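Local coordinates for protein QdtA (Thermoanaerobacterium thermosaccharolyticum, PDB 4ZU5) that is a small dimeric cupin-fold protein of the WxcM-like family, with thymidine bound in a pocket of the deposited model, at residues A[33-38]-A[110-115]; A[55-60]-A[88-93]; A[8-13]-A[27-32]; A[49-54]-A[119-124]. One frame throughout, in Å; residues are numbered along the deposited sequence.

Interaction 1: A[33-38]-A[110-115]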
loop_
_atom_site.group_PDB
_atom_site.type_symbol
_atom_site.label_atom_id
_atom_site.label_comp_id
_atom_site.label_asym_id
_atom_site.label_seq_id
_atom_site.Cartn_x
_atom_site.Cartn_y
_atom_site.Cartn_z
ATOM N N ILE A 33 2.655 -10.449 3.752
ATOM C CA ILE A 33 2.840 -9.052 4.106
ATOM C C ILE A 33 2.650 -8.875 5.628
ATOM O O ILE A 33 1.516 -8.948 6.147
ATOM C CB ILE A 33 1.821 -8.179 3.357
ATOM C CG1 ILE A 33 1.830 -8.467 1.845
ATOM C CG2 ILE A 33 2.051 -6.714 3.663
ATOM C CD1 ILE A 33 0.635 -7.918 1.103
ATOM N N LYS A 34 3.748 -8.636 6.332
ATOM C CA LYS A 34 3.686 -8.393 7.780
ATOM C C LYS A 34 3.586 -6.893 8.031
ATOM O O LYS A 34 3.137 -6.459 9.092
ATOM C CB LYS A 34 4.890 -8.980 8.531
ATOM C CG LYS A 34 5.084 -10.476 8.320
ATOM C CD LYS A 34 4.509 -11.271 9.477
ATOM C CE LYS A 34 5.146 -12.661 9.578
ATOM N NZ LYS A 34 4.691 -13.513 8.435
ATOM N N ARG A 35 4.031 -6.095 7.057
ATOM C CA ARG A 35 4.157 -4.666 7.242
ATOM C C ARG A 35 4.078 -3.913 5.925
ATOM O O ARG A 35 4.569 -4.411 4.941
ATOM C CB ARG A 35 5.519 -4.357 7.828
ATOM C CG ARG A 35 5.809 -2.859 7.805
ATOM C CD ARG A 35 7.017 -2.518 8.659
ATOM N NE ARG A 35 8.078 -3.499 8.462
ATOM C CZ ARG A 35 9.322 -3.145 8.165
ATOM N NH1 ARG A 35 10.272 -4.083 8.030
ATOM N NH2 ARG A 35 9.606 -1.840 8.100
ATOM N N VAL A 36 3.455 -2.740 5.924
ATOM C CA VAL A 36 3.533 -1.856 4.781
ATOM C C VAL A 36 3.943 -0.499 5.306
ATOM O O VAL A 36 3.796 -0.181 6.494
ATOM C CB VAL A 36 2.258 -1.725 3.947
ATOM C CG1 VAL A 36 1.650 -3.034 3.469
ATOM C CG2 VAL A 36 1.241 -0.915 4.687
ATOM N N TYR A 37 4.617 0.248 4.447
ATOM C CA TYR A 37 4.794 1.645 4.694
ATOM C C TYR A 37 4.823 2.430 3.433
ATOM O O TYR A 37 5.026 1.892 2.352
ATOM C CB TYR A 37 6.029 1.904 5.559
ATOM C CG TYR A 37 7.363 1.506 4.980
ATOM C CD1 TYR A 37 8.078 2.385 4.230
ATOM C CD2 TYR A 37 7.910 0.249 5.195
ATOM C CE1 TYR A 37 9.309 2.061 3.702
ATOM C CE2 TYR A 37 9.155 -0.091 4.679
ATOM C CZ TYR A 37 9.860 0.848 3.959
ATOM O OH TYR A 37 11.068 0.551 3.406
ATOM N N TYR A 38 4.560 3.723 3.543
ATOM C CA TYR A 38 4.546 4.515 2.327
ATOM C C TYR A 38 5.178 5.892 2.553
ATOM O O TYR A 38 5.089 6.447 3.690
ATOM C CB TYR A 38 3.111 4.680 1.790
ATOM C CG TYR A 38 2.045 4.760 2.848
ATOM C CD1 TYR A 38 1.634 5.987 3.345
ATOM C CD2 TYR A 38 1.339 3.616 3.265
ATOM C CE1 TYR A 38 0.658 6.084 4.322
ATOM C CE2 TYR A 38 0.332 3.719 4.219
ATOM C CZ TYR A 38 0.006 4.967 4.749
ATOM O OH TYR A 38 -1.013 5.151 5.666
ATOM N N VAL A 110 5.759 0.393 0.125
ATOM C CA VAL A 110 6.647 -0.726 0.329
ATOM C C VAL A 110 5.874 -1.800 1.079
ATOM O O VAL A 110 5.255 -1.519 2.076
ATOM C CB VAL A 110 7.880 -0.293 1.139
ATOM C CG1 VAL A 110 8.840 -1.463 1.409
ATOM C CG2 VAL A 110 8.567 0.889 0.416
ATOM N N LEU A 111 5.914 -3.025 0.569
ATOM C CA LEU A 111 5.426 -4.198 1.254
ATOM C C LEU A 111 6.625 -4.989 1.787
ATOM O O LEU A 111 7.608 -5.137 1.094
ATOM C CB LEU A 111 4.661 -5.100 0.292
ATOM C CG LEU A 111 3.697 -4.390 -0.652
ATOM C CD1 LEU A 111 3.077 -5.352 -1.668
ATOM C CD2 LEU A 111 2.654 -3.591 0.080
ATOM N N ALA A 112 6.569 -5.477 3.017
ATOM C CA ALA A 112 7.713 -6.014 3.724
ATOM C C ALA A 112 7.331 -7.332 4.340
ATOM O O ALA A 112 6.218 -7.473 4.857
ATOM C CB ALA A 112 8.170 -5.055 4.813
ATOM N N SER A 113 8.271 -8.268 4.289
ATOM C CA SER A 113 8.087 -9.650 4.765
ATOM C C SER A 113 8.219 -9.843 6.299
ATOM O O SER A 113 7.901 -10.921 6.791
ATOM C CB SER A 113 9.081 -10.597 4.066
ATOM O OG SER A 113 10.409 -10.440 4.525
ATOM N N GLU A 114 8.672 -8.831 7.013
ATOM C CA GLU A 114 8.769 -8.908 8.453
ATOM C C GLU A 114 8.412 -7.631 9.125
ATOM O O GLU A 114 8.508 -6.550 8.578
ATOM C CB GLU A 114 10.197 -9.255 8.879
ATOM C CG GLU A 114 10.705 -10.557 8.321
ATOM C CD GLU A 114 10.010 -11.779 8.882
ATOM O OE1 GLU A 114 9.224 -11.676 9.869
ATOM O OE2 GLU A 114 10.281 -12.842 8.289
ATOM N N TYR A 115 8.005 -7.739 10.387
ATOM C CA TYR A 115 7.943 -6.519 11.199
ATOM C C TYR A 115 9.305 -5.861 11.306
ATOM O O TYR A 115 10.326 -6.528 11.217
ATOM C CB TYR A 115 7.444 -6.816 12.629
ATOM C CG TYR A 115 6.125 -7.578 12.655
ATOM C CD1 TYR A 115 6.105 -8.972 12.740
ATOM C CD2 TYR A 115 4.906 -6.902 12.556
ATOM C CE1 TYR A 115 4.906 -9.681 12.737
ATOM C CE2 TYR A 115 3.698 -7.588 12.583
ATOM C CZ TYR A 115 3.698 -8.977 12.669
ATOM O OH TYR A 115 2.506 -9.684 12.697
#

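Interaction 2: A[55-60]-A[88-93]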
loop_
_atom_site.group_PDB
_atom_site.type_symbol
_atom_site.label_atom_id
_atom_site.label_comp_id
_atom_site.label_asym_id
_atom_site.label_seq_id
_atom_site.Cartn_x
_atom_site.Cartn_y
_atom_site.Cartn_z
ATOM N N LYS A 55 17.822 -9.998 6.173
ATOM C CA LYS A 55 16.797 -11.061 6.168
ATOM C C LYS A 55 15.446 -10.635 5.539
ATOM O O LYS A 55 14.590 -11.451 5.265
ATOM C CB LYS A 55 16.555 -11.512 7.617
ATOM C CG LYS A 55 17.681 -12.421 8.119
ATOM C CD LYS A 55 17.921 -12.405 9.621
ATOM C CE LYS A 55 16.671 -12.032 10.405
ATOM N NZ LYS A 55 16.808 -12.393 11.850
ATOM N N LEU A 56 15.244 -9.354 5.391
ATOM C CA LEU A 56 14.002 -8.778 4.936
ATOM C C LEU A 56 13.849 -8.876 3.407
ATOM O O LEU A 56 14.798 -8.662 2.667
ATOM C CB LEU A 56 13.985 -7.318 5.365
ATOM C CG LEU A 56 12.701 -6.549 5.086
ATOM C CD1 LEU A 56 11.557 -7.165 5.887
ATOM C CD2 LEU A 56 12.803 -5.071 5.402
ATOM N N HIS A 57 12.610 -9.092 2.951
ATOM C CA HIS A 57 12.289 -9.099 1.528
ATOM C C HIS A 57 11.226 -8.017 1.431
ATOM O O HIS A 57 10.427 -7.857 2.351
ATOM C CB HIS A 57 11.784 -10.480 1.073
ATOM C CG HIS A 57 12.805 -11.571 1.175
ATOM N ND1 HIS A 57 13.498 -12.073 0.093
ATOM C CD2 HIS A 57 13.199 -12.306 2.240
ATOM C CE1 HIS A 57 14.359 -12.993 0.510
ATOM N NE2 HIS A 57 14.204 -13.137 1.814
ATOM N N GLN A 58 11.297 -7.223 0.368
ATOM C CA GLN A 58 10.436 -6.080 0.169
ATOM C C GLN A 58 10.049 -6.012 -1.285
ATOM O O GLN A 58 10.798 -6.484 -2.156
ATOM C CB GLN A 58 11.275 -4.829 0.437
ATOM C CG GLN A 58 11.625 -4.633 1.891
ATOM C CD GLN A 58 12.125 -3.207 2.131
ATOM O OE1 GLN A 58 12.795 -2.611 1.296
ATOM N NE2 GLN A 58 11.742 -2.645 3.254
ATOM N N VAL A 59 8.931 -5.349 -1.542
ATOM C CA VAL A 59 8.527 -4.938 -2.868
ATOM C C VAL A 59 8.189 -3.471 -2.804
ATOM O O VAL A 59 7.369 -3.059 -2.021
ATOM C CB VAL A 59 7.335 -5.766 -3.338
ATOM C CG1 VAL A 59 6.723 -5.248 -4.623
ATOM C CG2 VAL A 59 7.780 -7.219 -3.557
ATOM N N LEU A 60 8.777 -2.706 -3.703
ATOM C CA LEU A 60 8.515 -1.278 -3.791
ATOM C C LEU A 60 7.600 -0.993 -4.972
ATOM O O LEU A 60 7.778 -1.544 -6.072
ATOM C CB LEU A 60 9.832 -0.503 -3.984
ATOM C CG LEU A 60 10.725 -0.212 -2.777
ATOM C CD1 LEU A 60 11.057 -1.466 -1.968
ATOM C CD2 LEU A 60 12.030 0.467 -3.166
ATOM N N GLY A 88 5.968 -3.853 -9.504
ATOM C CA GLY A 88 6.690 -3.790 -8.240
ATOM C C GLY A 88 8.159 -4.135 -8.413
ATOM O O GLY A 88 8.511 -4.977 -9.268
ATOM N N LEU A 89 8.976 -3.557 -7.546
ATOM C CA LEU A 89 10.411 -3.846 -7.512
ATOM C C LEU A 89 10.663 -4.670 -6.270
ATOM O O LEU A 89 10.638 -4.178 -5.139
ATOM C CB LEU A 89 11.238 -2.557 -7.537
ATOM C CG LEU A 89 12.760 -2.725 -7.465
ATOM C CD1 LEU A 89 13.218 -3.308 -8.774
ATOM C CD2 LEU A 89 13.371 -1.360 -7.240
ATOM N N TYR A 90 10.955 -5.938 -6.505
ATOM C CA TYR A 90 11.360 -6.842 -5.432
ATOM C C TYR A 90 12.810 -6.641 -5.142
ATOM O O TYR A 90 13.660 -6.652 -6.046
ATOM C CB TYR A 90 11.198 -8.290 -5.881
ATOM C CG TYR A 90 11.848 -9.316 -4.969
ATOM C CD1 TYR A 90 11.357 -9.582 -3.707
ATOM C CD2 TYR A 90 13.016 -9.944 -5.333
ATOM C CE1 TYR A 90 12.043 -10.433 -2.841
ATOM C CE2 TYR A 90 13.684 -10.808 -4.486
ATOM C CZ TYR A 90 13.178 -11.082 -3.242
ATOM O OH TYR A 90 13.893 -11.979 -2.432
ATOM N N ILE A 91 13.097 -6.512 -3.859
ATOM C CA ILE A 91 14.466 -6.371 -3.401
ATOM C C ILE A 91 14.706 -7.325 -2.268
ATOM O O ILE A 91 14.160 -7.174 -1.205
ATOM C CB ILE A 91 14.800 -4.942 -2.901
ATOM C CG1 ILE A 91 14.517 -3.924 -3.993
ATOM C CG2 ILE A 91 16.262 -4.855 -2.463
ATOM C CD1 ILE A 91 14.581 -2.479 -3.528
ATOM N N GLY A 92 15.604 -8.263 -2.497
ATOM C CA GLY A 92 16.021 -9.201 -1.505
ATOM C C GLY A 92 17.168 -8.759 -0.615
ATOM O O GLY A 92 17.466 -7.589 -0.544
ATOM N N PRO A 93 17.712 -9.689 0.173
ATOM C CA PRO A 93 18.751 -9.387 1.153
ATOM C C PRO A 93 20.034 -8.886 0.506
ATOM O O PRO A 93 20.388 -9.279 -0.628
ATOM C CB PRO A 93 18.994 -10.738 1.807
ATOM C CG PRO A 93 17.617 -11.307 1.844
ATOM C CD PRO A 93 17.126 -11.016 0.439
HETATM O O HOH W 1 15.082 -6.202 1.363
#

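Interaction 3: A[8-13]-A[27-32]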
loop_
_atom_site.group_PDB
_atom_site.type_symbol
_atom_site.label_atom_id
_atom_site.label_comp_id
_atom_site.label_asym_id
_atom_site.label_seq_id
_atom_site.Cartn_x
_atom_site.Cartn_y
_atom_site.Cartn_z
ATOM N N ILE A 8 8.327 -7.167 -10.832
ATOM C CA ILE A 8 7.178 -8.017 -10.757
ATOM C C ILE A 8 5.957 -7.307 -11.327
ATOM O O ILE A 8 5.737 -6.131 -11.048
ATOM C CB ILE A 8 6.883 -8.353 -9.306
ATOM C CG1 ILE A 8 7.911 -9.327 -8.751
ATOM C CG2 ILE A 8 5.538 -9.064 -9.218
ATOM C CD1 ILE A 8 7.611 -9.493 -7.255
ATOM N N LYS A 9 5.195 -8.006 -12.140
ATOM C CA LYS A 9 4.066 -7.386 -12.805
ATOM C C LYS A 9 2.805 -7.853 -12.134
ATOM O O LYS A 9 2.589 -9.027 -11.903
ATOM C CB LYS A 9 4.059 -7.709 -14.320
ATOM C CG LYS A 9 2.887 -7.123 -15.111
ATOM C CD LYS A 9 3.193 -5.661 -15.397
ATOM C CE LYS A 9 2.191 -5.034 -16.339
ATOM N NZ LYS A 9 0.901 -4.957 -15.642
ATOM N N PHE A 10 1.963 -6.898 -11.785
ATOM C CA PHE A 10 0.681 -7.155 -11.168
ATOM C C PHE A 10 -0.444 -6.972 -12.193
ATOM O O PHE A 10 -0.227 -6.387 -13.245
ATOM C CB PHE A 10 0.512 -6.188 -9.979
ATOM C CG PHE A 10 1.590 -6.318 -8.948
ATOM C CD1 PHE A 10 2.326 -5.215 -8.544
ATOM C CD2 PHE A 10 1.885 -7.534 -8.394
ATOM C CE1 PHE A 10 3.324 -5.326 -7.584
ATOM C CE2 PHE A 10 2.898 -7.678 -7.456
ATOM C CZ PHE A 10 3.622 -6.577 -7.049
ATOM N N LYS A 11 -1.620 -7.499 -11.851
ATOM C CA LYS A 11 -2.847 -7.286 -12.575
ATOM C C LYS A 11 -3.209 -5.808 -12.448
ATOM O O LYS A 11 -3.113 -5.210 -11.368
ATOM C CB LYS A 11 -3.928 -8.147 -11.937
ATOM C CG LYS A 11 -5.138 -8.362 -12.824
ATOM C CD LYS A 11 -6.033 -9.504 -12.330
ATOM C CE LYS A 11 -7.152 -9.757 -13.348
ATOM N NZ LYS A 11 -8.187 -10.751 -12.922
ATOM N N ASP A 12 -3.611 -5.205 -13.568
ATOM C CA ASP A 12 -4.156 -3.839 -13.621
ATOM C C ASP A 12 -5.583 -3.910 -14.157
ATOM O O ASP A 12 -5.771 -4.071 -15.354
ATOM C CB ASP A 12 -3.313 -2.987 -14.561
ATOM C CG ASP A 12 -3.839 -1.569 -14.692
ATOM O OD1 ASP A 12 -4.741 -1.190 -13.927
ATOM O OD2 ASP A 12 -3.334 -0.832 -15.552
ATOM N N ILE A 13 -6.578 -3.877 -13.286
ATOM C CA ILE A 13 -7.965 -3.901 -13.704
ATOM C C ILE A 13 -8.376 -2.487 -14.103
ATOM O O ILE A 13 -8.507 -1.599 -13.261
ATOM C CB ILE A 13 -8.814 -4.455 -12.576
ATOM C CG1 ILE A 13 -8.399 -5.910 -12.344
ATOM C CG2 ILE A 13 -10.303 -4.293 -12.864
ATOM C CD1 ILE A 13 -9.115 -6.556 -11.191
ATOM N N ILE A 27 0.883 -15.000 -3.249
ATOM C CA ILE A 27 0.323 -15.239 -4.584
ATOM C C ILE A 27 0.954 -14.244 -5.546
ATOM O O ILE A 27 1.796 -14.633 -6.333
ATOM C CB ILE A 27 -1.240 -15.154 -4.589
ATOM C CG1 ILE A 27 -1.797 -16.304 -3.692
ATOM C CG2 ILE A 27 -1.773 -15.206 -6.001
ATOM C CD1 ILE A 27 -3.281 -16.241 -3.336
ATOM N N ASP A 28 0.675 -12.948 -5.413
ATOM C CA ASP A 28 1.225 -11.996 -6.366
ATOM C C ASP A 28 2.681 -11.632 -6.055
ATOM O O ASP A 28 3.399 -11.096 -6.902
ATOM C CB ASP A 28 0.332 -10.759 -6.375
ATOM C CG ASP A 28 -1.073 -11.085 -6.841
ATOM O OD1 ASP A 28 -1.983 -11.156 -5.980
ATOM O OD2 ASP A 28 -1.225 -11.395 -8.049
ATOM N N ILE A 29 3.071 -11.857 -4.800
ATOM C CA ILE A 29 4.422 -11.695 -4.310
ATOM C C ILE A 29 4.731 -12.946 -3.498
ATOM O O ILE A 29 3.827 -13.643 -3.003
ATOM C CB ILE A 29 4.582 -10.461 -3.434
ATOM C CG1 ILE A 29 3.581 -10.425 -2.270
ATOM C CG2 ILE A 29 4.381 -9.197 -4.285
ATOM C CD1 ILE A 29 3.824 -9.355 -1.244
ATOM N N PRO A 30 6.016 -13.269 -3.410
ATOM C CA PRO A 30 6.401 -14.521 -2.822
ATOM C C PRO A 30 6.358 -14.617 -1.290
ATOM O O PRO A 30 6.488 -15.737 -0.802
ATOM C CB PRO A 30 7.818 -14.750 -3.388
ATOM C CG PRO A 30 8.316 -13.365 -3.703
ATOM C CD PRO A 30 7.104 -12.650 -4.196
ATOM N N PHE A 31 5.981 -13.562 -0.549
ATOM C CA PHE A 31 6.002 -13.601 0.920
ATOM C C PHE A 31 4.688 -13.096 1.503
ATOM O O PHE A 31 3.912 -12.509 0.782
ATOM C CB PHE A 31 7.204 -12.790 1.460
ATOM C CG PHE A 31 7.287 -11.364 0.971
ATOM C CD1 PHE A 31 6.604 -10.349 1.599
ATOM C CD2 PHE A 31 8.140 -11.018 -0.080
ATOM C CE1 PHE A 31 6.730 -9.039 1.177
ATOM C CE2 PHE A 31 8.271 -9.729 -0.496
ATOM C CZ PHE A 31 7.546 -8.734 0.095
ATOM N N ASP A 32 4.413 -13.348 2.779
ATOM C CA ASP A 32 3.256 -12.736 3.445
ATOM C C ASP A 32 3.630 -11.334 3.837
ATOM O O ASP A 32 4.753 -11.068 4.291
ATOM C CB ASP A 32 2.895 -13.435 4.760
ATOM C CG ASP A 32 2.233 -14.776 4.548
ATOM O OD1 ASP A 32 1.117 -14.793 3.982
ATOM O OD2 ASP A 32 2.848 -15.779 4.975
HETATM O O HOH W 2 -1.842 -8.678 -9.278
#

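Interaction 4: A[49-54]-A[119-124]. Unlike the reference sequence in segment 49-54: Ser52 (reference Ala).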
loop_
_atom_site.group_PDB
_atom_site.type_symbol
_atom_site.label_atom_id
_atom_site.label_comp_id
_atom_site.label_asym_id
_atom_site.label_seq_id
_atom_site.Cartn_x
_atom_site.Cartn_y
_atom_site.Cartn_z
ATOM N N GLY A 49 16.696 6.790 1.893
ATOM C CA GLY A 49 17.091 5.375 1.904
ATOM C C GLY A 49 18.447 5.194 2.576
ATOM O O GLY A 49 18.572 5.376 3.766
ATOM N N TYR A 50 19.465 4.828 1.805
ATOM C CA TYR A 50 20.812 4.585 2.308
ATOM C C TYR A 50 20.771 3.456 3.325
ATOM O O TYR A 50 21.207 3.633 4.469
ATOM C CB TYR A 50 21.426 5.841 2.961
ATOM C CG TYR A 50 21.587 7.031 2.027
ATOM C CD1 TYR A 50 22.652 7.129 1.130
ATOM C CD2 TYR A 50 20.664 8.068 2.050
ATOM C CE1 TYR A 50 22.806 8.240 0.306
ATOM C CE2 TYR A 50 20.815 9.178 1.251
ATOM C CZ TYR A 50 21.878 9.246 0.381
ATOM O OH TYR A 50 21.916 10.308 -0.461
ATOM N N HIS A 51 20.334 2.271 2.898
ATOM C CA HIS A 51 20.332 1.122 3.794
ATOM C C HIS A 51 20.170 -0.175 3.039
ATOM O O HIS A 51 19.951 -0.186 1.823
ATOM C CB HIS A 51 19.251 1.291 4.886
ATOM C CG HIS A 51 17.851 1.126 4.385
ATOM N ND1 HIS A 51 17.098 2.181 3.919
ATOM C CD2 HIS A 51 17.089 0.019 4.221
ATOM C CE1 HIS A 51 15.931 1.734 3.486
ATOM N NE2 HIS A 51 15.907 0.425 3.648
ATOM N N SER A 52 20.432 -1.257 3.753
ATOM C CA SER A 52 20.171 -2.589 3.290
ATOM C C SER A 52 19.616 -3.459 4.435
ATOM O O SER A 52 19.372 -2.979 5.555
ATOM C CB SER A 52 21.449 -3.202 2.738
ATOM O OG SER A 52 21.197 -4.473 2.130
ATOM N N HIS A 53 19.398 -4.741 4.150
ATOM C CA HIS A 53 18.984 -5.704 5.174
ATOM C C HIS A 53 19.595 -7.037 4.950
ATOM O O HIS A 53 19.883 -7.383 3.807
ATOM C CB HIS A 53 17.492 -5.943 5.060
ATOM C CG HIS A 53 16.699 -4.704 5.193
ATOM N ND1 HIS A 53 16.292 -4.228 6.414
ATOM C CD2 HIS A 53 16.302 -3.795 4.274
ATOM C CE1 HIS A 53 15.604 -3.111 6.240
ATOM N NE2 HIS A 53 15.595 -2.828 4.950
ATOM N N LYS A 54 19.674 -7.830 6.003
ATOM C CA LYS A 54 20.132 -9.220 5.851
ATOM C C LYS A 54 19.000 -10.229 5.615
ATOM O O LYS A 54 19.198 -11.256 4.973
ATOM C CB LYS A 54 20.934 -9.703 7.069
ATOM C CG LYS A 54 22.099 -8.828 7.535
ATOM C CD LYS A 54 21.726 -7.814 8.639
ATOM C CE LYS A 54 21.989 -8.268 10.078
ATOM N NZ LYS A 54 23.430 -8.107 10.445
ATOM N N THR A 119 17.732 -4.293 14.309
ATOM C CA THR A 119 18.907 -5.128 14.098
ATOM C C THR A 119 19.092 -5.680 12.688
ATOM O O THR A 119 20.088 -6.339 12.432
ATOM C CB THR A 119 18.985 -6.326 15.071
ATOM O OG1 THR A 119 18.195 -7.437 14.621
ATOM C CG2 THR A 119 18.583 -5.932 16.498
ATOM N N ASP A 120 18.118 -5.527 11.793
ATOM C CA ASP A 120 18.301 -6.055 10.445
ATOM C C ASP A 120 18.403 -4.898 9.492
ATOM O O ASP A 120 18.440 -5.102 8.294
ATOM C CB ASP A 120 17.125 -6.977 10.065
ATOM C CG ASP A 120 17.309 -7.643 8.714
ATOM O OD1 ASP A 120 18.420 -8.162 8.451
ATOM O OD2 ASP A 120 16.371 -7.573 7.885
ATOM N N TYR A 121 18.394 -3.680 10.025
ATOM C CA TYR A 121 18.460 -2.488 9.200
ATOM C C TYR A 121 19.931 -2.161 9.159
ATOM O O TYR A 121 20.439 -1.681 10.149
ATOM C CB TYR A 121 17.728 -1.320 9.872
ATOM C CG TYR A 121 16.612 -0.708 9.082
ATOM C CD1 TYR A 121 15.314 -1.228 9.183
ATOM C CD2 TYR A 121 16.823 0.394 8.258
ATOM C CE1 TYR A 121 14.255 -0.688 8.468
ATOM C CE2 TYR A 121 15.766 0.962 7.544
ATOM C CZ TYR A 121 14.475 0.419 7.653
ATOM O OH TYR A 121 13.379 0.954 6.979
ATOM N N ILE A 122 20.634 -2.505 8.084
ATOM C CA ILE A 122 22.038 -2.156 7.946
ATOM C C ILE A 122 22.155 -0.720 7.455
ATOM O O ILE A 122 21.804 -0.403 6.312
ATOM C CB ILE A 122 22.766 -3.024 6.930
ATOM C CG1 ILE A 122 22.686 -4.503 7.311
ATOM C CG2 ILE A 122 24.220 -2.587 6.848
ATOM C CD1 ILE A 122 23.232 -5.409 6.225
ATOM N N ARG A 123 22.653 0.163 8.313
ATOM C CA ARG A 123 22.810 1.568 7.940
ATOM C C ARG A 123 24.274 1.968 7.716
ATOM O O ARG A 123 24.557 2.989 7.140
ATOM C CB ARG A 123 22.207 2.463 9.015
ATOM C CG ARG A 123 20.699 2.533 8.908
ATOM C CD ARG A 123 20.033 2.970 10.210
ATOM N NE ARG A 123 18.586 2.773 10.132
ATOM C CZ ARG A 123 17.798 3.372 9.237
ATOM N NH1 ARG A 123 18.292 4.239 8.351
ATOM N NH2 ARG A 123 16.501 3.105 9.224
ATOM N N ASN A 124 25.196 1.152 8.180
ATOM C CA ASN A 124 26.605 1.452 7.989
ATOM C C ASN A 124 27.078 0.932 6.660
ATOM O O ASN A 124 27.123 -0.267 6.421
ATOM C CB ASN A 124 27.434 0.839 9.108
ATOM C CG ASN A 124 28.879 1.276 9.044
ATOM O OD1 ASN A 124 29.614 0.889 8.155
ATOM N ND2 ASN A 124 29.275 2.120 9.971
HETATM O O HOH W 3 22.942 4.921 5.990
#

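Interaction 1: A[33-38]-A[110-115]
Val110 packs against one face of the Tyr37 ring at the tight end of this antiparallel strand pair, its CB 3.7 Å from the ring centroid and 14° off the normal. On that same face its CG1 and CG2 straddle the ring, CG1 3.6 Å from Tyr37 CE2 and CG2 on the CE1 side. The ring is laid over the valine because its CG stands between the backbone N and the carbonyl carbon (chi1 63°). Reciprocal backbone bonds join the two residues, Val110 N to Tyr37 O being 2.8 Å. On the sheet face that carries Val36 and Leu111, Val36 CG1 meets Leu111 CD2 at 3.6 Å.

Toward the other end the ladder opens into a classic beta bulge, Lys34 and Arg35 both facing Ala112. Ala112 O accepts from Lys34 N at 3.1 Å and more weakly from Arg35 N. Beyond it the contact is looser and partly solvent-exposed: Lys34 CB sits over the centre of the Tyr115 ring, while Lys34 NZ stays 5.1 Å from Glu114 OE1, too far for a salt bridge.

Arg35 grips Glu114 O side-on, NE and NH1 each 3.1 Å from that oxygen, which lies in the guanidinium plane. Two bonds to one carbonyl limit rotation of the guanidinium, and the methyl of Ala112 covers one of its faces. Arg35 lines the thymidine pocket, and its hold would favour one orientation of the guanidinium there.

Interaction 2: A[55-60]-A[88-93]
Strands 58-60 and 88-91 run antiparallel, their short axes 4.3 Å apart at 151°, with Gln58-Ile91 and Leu60-Leu89 as hydrogen-bonded pairs on either side of the non-hydrogen-bonded pair Val59-Tyr90. Leu60 N to Leu89 O and Leu89 N to Leu60 O are both 2.8 Å. Leu60 CD2 meets Ile91 CD1 at 3.9 Å on the face shared with Gln58 and Leu89.

On the Val59 and Tyr90 side, the tyrosine CG lies opposite its own backbone N (chi1 168°) and the ring extends alongside His57. The two rings are nearly coplanar, 15° apart, and meet rim to rim, with Tyr90 OH 2.6 Å from His57 ND1. Pro93 comes over a face of the imidazole, its CD 3.4 Å from His57 CE1. Where the strands part, a water lies within hydrogen-bonding distance of both Leu56 O and Ile91 O and can donate to either.

The short hydroxyl-imidazole bond thus ties one edge of the His57 ring while the proline covers a face, which together should restrict its rotation; either partner could supply the proton.

Interaction 3: A[8-13]-A[27-32]
No backbone hydrogen bond links residues 8-13, a strand end and the chain after it, to the irregular segment 27-32; their closest CA atoms, those of Phe10 and Asp28, are 6.8 Å apart. Side chains bridge the gap. Phe10 presents an edge of its ring, CE2 lying 3.5 Å from Asp28 O, with that oxygen in the ring plane. Phe10 CE2 also meets Ile29 CG2 at 3.8 Å. Ile8 adds a looser layer: its CG2 is 3.8 Å from Asp28 O, and CD1 reaches Ile29 CG2 and Pro30 CD, both at 4.4 Å. A water accepts from Lys11 N and donates weakly to Asp28 OD2, whereas Asp28 OD1 is bonded to Glu24 N.

Ile23 of strand 18-24 packs against Phe10, Asp28 and Ile29, and Tyr38 of the second subunit touches Phe10. The contact therefore lies where the loop preceding strand 35-40 passes over the end of strand 5-9, outermost within this chain in the sheet that also holds strands 87-91 and 58-64, close to the dimer interface.

Interaction 4: A[49-54]-A[119-124]
An aromatic cluster of His51, His53 and Tyr121 lies within the cupin beta-sandwich, where the short edge strand 121-122 pairs with the later part of strand 47-53. Tyr121 belongs to the thymidine pocket, and both histidines approach its ring from the same side. The edge of His53 points at the face of Tyr121, an edge-to-face pair with planes at 76°, and His53 CE1 comes 3.5 Å from Tyr121 CD1. Against His51 the tyrosine is oblique, planes 32° apart, with Tyr121 CE2 over the centre of the imidazole and 3.7 Å from His51 CD2. Tyr116, another residue of the pocket, brings its ring against Tyr121 as well.

The strands are joined at Ser52 and Ile122, an antiparallel hydrogen-bonded pair in which Ser52 N reaches Ile122 O at 3.0 Å and Ile122 N reaches Ser52 O at 2.9 Å. Beside this pair, the Lys54 chain crosses Ile122 at about a right angle, CD 3.7 Å from Ile122 CG1, and Phe127 of helix 125-136 packs on both residues.

Asp120 secures the far end. Its backbone O accepts from His53 ND1 at 3.0 Å, a bent bond in which ND1 donates from above the carbonyl plane. Asp120 CG lies opposite its backbone N (chi1 -176°), and OD1 accepts from Lys54 N at 2.8 Å, on the syn side but tilted out of the carboxylate plane.

Overall arrangement
Along the chain interaction 3 closes first; interactions 1 and 4 then alternate their segments, and interaction 2 is nested within the loops closed by both. Interactions 1, 2 and 3 reach one five-stranded antiparallel sheet, with strands 107-112 and 58-64 joining the first two (centres about 10 Å apart) and 87-91 and 5-9 joining the second to the third. Interaction 4 belongs to the other five-stranded sheet, its centre about 25 Å from that of interaction 3. Asp120 links it to Lys55 in interaction 2. Interactions 1 and 4 supply Arg35 and Tyr121 to the thymidine pocket, while 1 and 3 touch the second subunit, so strand 35-40, carrying Arg35, also lies at the subunit interface.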